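Local coordinates for uncharacterized lipoprotein GfcB (Escherichia coli K12, PDB 2IN5) that is an uncharacterised membrane lipoprotein of the group 4 capsule protein family, probably linked to capsule polysaccharide production, at residues Val9-Phe17 / Lys60-Met68. Sequence-based numbering, arbitrary orientation.
Sequences VDTFRASLF and KWLSQDNAM
Ser63 O accepts Arg13 NH1 at 2.8 Å, the one hydrogen bond between residues 9-17 and 60-68. The donor lies in the carbonyl plane, with C=O...N at 159°, but the bond is bent at hydrogen (132°), and the oxygen is tilted from the guanidinium plane. Asn66 N reaches the same oxygen weakly from within the turn. The other terminal nitrogen is better aligned: Asp10, one helical turn earlier, takes a salt bridge with Arg13 NH2 2.7 Å from Asp10 OD1, in the guanidinium plane, and Ser7 OG holds the second carboxylate oxygen. Arg13 NE is buried by the contact with no partner in the model. Asn66 OD1 sits above one guanidinium face, 3.1 Å from Arg13 NH2, where the angle is too poor for a hydrogen bond. With CG anti to the backbone N (chi1 180°), the Arg13 chain runs out to the turn and bends at chi3, its CD packing 3.7 Å from Leu62 CB. Were Arg13 replaced by an alanine, the Asp10 carboxylate would probably lose its counter-charge and Ser63 O its bond to the helix. Phe17 adds a CH-pi contact: Gln64 CB stands 3.5 Å from the Phe17 ring centroid, almost exactly over the ring centre. Apolar packing at the other end is tight, with Val9 CG1 3.4 Å from Leu62 CD1. Helix 8-18 thus docks through one side on the turn linking antiparallel strands 58-62 and 68-72, Leu62 hydrogen-bonding through its backbone to Val50 of strand 47-55, while Phe12 meets Phe12 of the second subunit.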
ATOM      1  N   VAL A   9      -8.054   5.492  -4.904  1.00 29.78           N
ATOM      2  CA  VAL A   9      -8.536   4.991  -3.636  1.00 31.39           C
ATOM      3  C   VAL A   9      -9.228   6.095  -2.853  1.00 32.24           C
ATOM      4  O   VAL A   9     -10.317   5.893  -2.345  1.00 32.89           O
ATOM      5  CB  VAL A   9      -7.392   4.372  -2.814  1.00 30.61           C
ATOM      6  CG1 VAL A   9      -7.835   4.143  -1.373  1.00 31.01           C
ATOM      7  CG2 VAL A   9      -6.994   3.040  -3.441  1.00 28.01           C
ATOM      8  N   ASP A  10      -8.611   7.266  -2.770  1.00 34.13           N
ATOM      9  CA  ASP A  10      -9.222   8.363  -2.035  1.00 34.03           C
ATOM     10  C   ASP A  10     -10.526   8.819  -2.658  1.00 33.27           C
ATOM     11  O   ASP A  10     -11.502   9.044  -1.959  1.00 33.30           O
ATOM     12  CB  ASP A  10      -8.258   9.535  -1.944  1.00 35.42           C
ATOM     13  CG  ASP A  10      -7.079   9.231  -1.063  1.00 39.49           C
ATOM     14  OD1 ASP A  10      -7.308   8.801   0.090  1.00 41.39           O
ATOM     15  OD2 ASP A  10      -5.925   9.424  -1.514  1.00 42.68           O
ATOM     16  N   THR A  11     -10.532   8.952  -3.976  1.00 33.10           N
ATOM     17  CA  THR A  11     -11.714   9.390  -4.694  1.00 34.60           C
ATOM     18  C   THR A  11     -12.917   8.453  -4.533  1.00 37.22           C
ATOM     19  O   THR A  11     -14.021   8.899  -4.196  1.00 38.88           O
ATOM     20  CB  THR A  11     -11.403   9.547  -6.176  1.00 32.72           C
ATOM     21  OG1 THR A  11     -10.543  10.673  -6.348  1.00 37.09           O
ATOM     22  CG2 THR A  11     -12.674   9.753  -6.974  1.00 34.36           C
ATOM     23  N   PHE A  12     -12.707   7.162  -4.777  1.00 35.47           N
ATOM     24  CA  PHE A  12     -13.779   6.188  -4.664  1.00 34.70           C
ATOM     25  C   PHE A  12     -14.123   5.863  -3.222  1.00 35.52           C
ATOM     26  O   PHE A  12     -15.240   5.451  -2.928  1.00 35.68           O
ATOM     27  CB  PHE A  12     -13.411   4.929  -5.452  1.00 32.82           C
ATOM     28  CG  PHE A  12     -13.517   5.112  -6.940  1.00 32.50           C
ATOM     29  CD1 PHE A  12     -14.701   4.812  -7.605  1.00 34.55           C
ATOM     30  CD2 PHE A  12     -12.465   5.660  -7.661  1.00 33.40           C
ATOM     31  CE1 PHE A  12     -14.841   5.060  -8.971  1.00 35.85           C
ATOM     32  CE2 PHE A  12     -12.590   5.917  -9.034  1.00 35.28           C
ATOM     33  CZ  PHE A  12     -13.785   5.616  -9.688  1.00 37.05           C
ATOM     34  N   ARG A  13     -13.172   6.073  -2.320  1.00 37.29           N
ATOM     35  CA  ARG A  13     -13.414   5.824  -0.909  1.00 39.23           C
ATOM     36  C   ARG A  13     -14.316   6.939  -0.381  1.00 41.25           C
ATOM     37  O   ARG A  13     -15.253   6.685   0.370  1.00 42.10           O
ATOM     38  CB  ARG A  13     -12.091   5.806  -0.138  1.00 39.35           C
ATOM     39  CG  ARG A  13     -12.210   5.564   1.365  1.00 41.19           C
ATOM     40  CD  ARG A  13     -10.831   5.306   1.969  1.00 43.63           C
ATOM     41  NE  ARG A  13      -9.931   6.430   1.722  1.00 46.24           N
ATOM     42  CZ  ARG A  13      -9.780   7.461   2.544  1.00 47.77           C
ATOM     43  NH1 ARG A  13     -10.461   7.509   3.681  1.00 49.39           N
ATOM     44  NH2 ARG A  13      -8.967   8.456   2.218  1.00 49.40           N
ATOM     45  N   ALA A  14     -14.039   8.177  -0.785  1.00 42.33           N
ATOM     46  CA  ALA A  14     -14.848   9.310  -0.338  1.00 43.25           C
ATOM     47  C   ALA A  14     -16.272   9.151  -0.852  1.00 44.20           C
ATOM     48  O   ALA A  14     -17.240   9.300  -0.101  1.00 45.17           O
ATOM     49  CB  ALA A  14     -14.258  10.616  -0.840  1.00 40.15           C
ATOM     50  N   SER A  15     -16.390   8.836  -2.134  1.00 43.73           N
ATOM     51  CA  SER A  15     -17.688   8.648  -2.745  1.00 44.71           C
ATOM     52  C   SER A  15     -18.507   7.624  -1.958  1.00 46.75           C
ATOM     53  O   SER A  15     -19.699   7.823  -1.714  1.00 45.34           O
ATOM     54  CB  SER A  15     -17.511   8.190  -4.189  1.00 42.68           C
ATOM     55  OG  SER A  15     -18.766   7.990  -4.814  1.00 43.02           O
ATOM     56  N   LEU A  16     -17.867   6.530  -1.556  1.00 49.13           N
ATOM     57  CA  LEU A  16     -18.554   5.490  -0.803  1.00 51.01           C
ATOM     58  C   LEU A  16     -19.169   6.050   0.473  1.00 53.33           C
ATOM     59  O   LEU A  16     -20.324   5.771   0.798  1.00 53.15           O
ATOM     60  CB  LEU A  16     -17.585   4.365  -0.448  1.00 50.42           C
ATOM     61  CG  LEU A  16     -18.109   3.349   0.571  1.00 50.44           C
ATOM     62  CD1 LEU A  16     -19.374   2.692   0.045  1.00 48.75           C
ATOM     63  CD2 LEU A  16     -17.037   2.311   0.843  1.00 50.59           C
ATOM     64  N   PHE A  17     -18.394   6.845   1.198  1.00 55.55           N
ATOM     65  CA  PHE A  17     -18.872   7.433   2.438  1.00 57.80           C
ATOM     66  C   PHE A  17     -19.756   8.651   2.213  1.00 59.96           C
ATOM     67  O   PHE A  17     -20.429   9.100   3.134  1.00 61.16           O
ATOM     68  CB  PHE A  17     -17.687   7.813   3.317  1.00 56.97           C
ATOM     69  CG  PHE A  17     -16.934   6.634   3.848  1.00 56.87           C
ATOM     70  CD1 PHE A  17     -17.511   5.799   4.803  1.00 56.06           C
ATOM     71  CD2 PHE A  17     -15.647   6.358   3.401  1.00 56.27           C
ATOM     72  CE1 PHE A  17     -16.818   4.709   5.307  1.00 56.20           C
ATOM     73  CE2 PHE A  17     -14.941   5.267   3.898  1.00 56.50           C
ATOM     74  CZ  PHE A  17     -15.528   4.439   4.854  1.00 57.41           C
ATOM     75  N   LYS A  60      -4.520  -4.016   3.705  1.00 22.50           N
ATOM     76  CA  LYS A  60      -4.603  -2.672   4.280  1.00 25.06           C
ATOM     77  C   LYS A  60      -6.014  -2.100   4.180  1.00 24.55           C
ATOM     78  O   LYS A  60      -6.469  -1.762   3.093  1.00 24.41           O
ATOM     79  CB  LYS A  60      -3.631  -1.721   3.583  1.00 25.11           C
ATOM     80  CG  LYS A  60      -2.189  -1.874   4.011  1.00 31.56           C
ATOM     81  CD  LYS A  60      -1.502  -3.027   3.324  1.00 34.82           C
ATOM     82  CE  LYS A  60      -0.035  -3.070   3.729  1.00 38.59           C
ATOM     83  NZ  LYS A  60       0.637  -1.766   3.473  1.00 40.17           N
ATOM     84  N   TRP A  61      -6.683  -1.989   5.325  1.00 25.26           N
ATOM     85  CA  TRP A  61      -8.045  -1.469   5.401  1.00 28.02           C
ATOM     86  C   TRP A  61      -8.081   0.025   5.739  1.00 30.34           C
ATOM     87  O   TRP A  61      -7.376   0.491   6.632  1.00 32.67           O
ATOM     88  CB  TRP A  61      -8.840  -2.247   6.446  1.00 27.60           C
ATOM     89  CG  TRP A  61      -8.699  -3.731   6.314  1.00 28.42           C
ATOM     90  CD1 TRP A  61      -7.621  -4.487   6.680  1.00 28.62           C
ATOM     91  CD2 TRP A  61      -9.658  -4.644   5.762  1.00 27.72           C
ATOM     92  NE1 TRP A  61      -7.849  -5.811   6.395  1.00 28.68           N
ATOM     93  CE2 TRP A  61      -9.091  -5.939   5.831  1.00 28.91           C
ATOM     94  CE3 TRP A  61     -10.938  -4.494   5.217  1.00 26.61           C
ATOM     95  CZ2 TRP A  61      -9.763  -7.081   5.376  1.00 26.99           C
ATOM     96  CZ3 TRP A  61     -11.611  -5.627   4.763  1.00 27.18           C
ATOM     97  CH2 TRP A  61     -11.019  -6.907   4.846  1.00 27.58           C
ATOM     98  N   LEU A  62      -8.918   0.766   5.025  1.00 32.55           N
ATOM     99  CA  LEU A  62      -9.034   2.205   5.216  1.00 34.23           C
ATOM    100  C   LEU A  62     -10.388   2.651   5.743  1.00 35.42           C
ATOM    101  O   LEU A  62     -11.421   2.213   5.250  1.00 35.08           O
ATOM    102  CB  LEU A  62      -8.777   2.901   3.887  1.00 34.47           C
ATOM    103  CG  LEU A  62      -7.388   2.661   3.306  1.00 33.78           C
ATOM    104  CD1 LEU A  62      -7.351   3.103   1.861  1.00 32.73           C
ATOM    105  CD2 LEU A  62      -6.363   3.403   4.143  1.00 31.62           C
ATOM    106  N   SER A  63     -10.388   3.547   6.725  1.00 38.84           N
ATOM    107  CA  SER A  63     -11.646   4.047   7.274  1.00 41.81           C
ATOM    108  C   SER A  63     -12.040   5.349   6.573  1.00 43.38           C
ATOM    109  O   SER A  63     -11.392   5.764   5.609  1.00 42.57           O
ATOM    110  CB  SER A  63     -11.513   4.296   8.772  1.00 40.66           C
ATOM    111  OG  SER A  63     -10.725   5.442   9.009  1.00 43.82           O
ATOM    112  N   GLN A  64     -13.102   5.988   7.055  1.00 46.55           N
ATOM    113  CA  GLN A  64     -13.562   7.248   6.468  1.00 50.05           C
ATOM    114  C   GLN A  64     -12.618   8.396   6.840  1.00 51.40           C
ATOM    115  O   GLN A  64     -12.397   9.306   6.042  1.00 51.16           O
ATOM    116  CB  GLN A  64     -14.978   7.575   6.948  1.00 49.86           C
ATOM    117  CG  GLN A  64     -15.624   8.732   6.197  1.00 52.39           C
ATOM    118  CD  GLN A  64     -16.955   9.161   6.801  1.00 54.10           C
ATOM    119  OE1 GLN A  64     -17.853   8.342   6.998  1.00 55.51           O
ATOM    120  NE2 GLN A  64     -17.086  10.450   7.090  1.00 54.27           N
ATOM    121  N   ASP A  65     -12.074   8.337   8.056  1.00 54.25           N
ATOM    122  CA  ASP A  65     -11.140   9.339   8.580  1.00 56.30           C
ATOM    123  C   ASP A  65      -9.739   9.063   8.042  1.00 56.28           C
ATOM    124  O   ASP A  65      -8.759   9.691   8.451  1.00 56.64           O
ATOM    125  CB  ASP A  65     -11.133   9.294  10.118  1.00 59.31           C
ATOM    126  CG  ASP A  65     -10.172  10.304  10.740  1.00 63.73           C
ATOM    127  OD1 ASP A  65     -10.065  11.434  10.209  1.00 66.47           O
ATOM    128  OD2 ASP A  65      -9.537   9.982  11.775  1.00 65.31           O
ATOM    129  N   ASN A  66      -9.658   8.109   7.121  1.00 55.94           N
ATOM    130  CA  ASN A  66      -8.396   7.715   6.500  1.00 55.45           C
ATOM    131  C   ASN A  66      -7.362   7.140   7.480  1.00 53.71           C
ATOM    132  O   ASN A  66      -6.160   7.386   7.365  1.00 52.64           O
ATOM    133  CB  ASN A  66      -7.803   8.898   5.729  1.00 57.14           C
ATOM    134  CG  ASN A  66      -6.732   8.467   4.742  1.00 58.91           C
ATOM    135  OD1 ASN A  66      -6.828   7.394   4.133  1.00 57.19           O
ATOM    136  ND2 ASN A  66      -5.717   9.310   4.562  1.00 59.92           N
ATOM    137  N   ALA A  67      -7.854   6.390   8.462  1.00 50.57           N
ATOM    138  CA  ALA A  67      -6.992   5.725   9.423  1.00 46.80           C
ATOM    139  C   ALA A  67      -6.784   4.368   8.761  1.00 44.47           C
ATOM    140  O   ALA A  67      -7.630   3.936   7.977  1.00 44.37           O
ATOM    141  CB  ALA A  67      -7.699   5.564  10.754  1.00 47.81           C
HETATM  142  N   MSE A  68      -5.680   3.691   9.060  1.00 41.17           N
HETATM  143  CA  MSE A  68      -5.412   2.405   8.430  1.00 38.08           C
HETATM  144  C   MSE A  68      -5.225   1.239   9.383  1.00 34.53           C
HETATM  145  O   MSE A  68      -4.702   1.398  10.476  1.00 33.01           O
HETATM  146  CB  MSE A  68      -4.185   2.525   7.528  1.00 41.18           C
HETATM  147  CG  MSE A  68      -3.717   1.204   6.941  1.00 48.28           C
HETATM  148 SE   MSE A  68      -2.446   1.420   5.492  1.00 59.45          SE
HETATM  149  CE  MSE A  68      -0.822   1.515   6.537  1.00 57.51           C
TER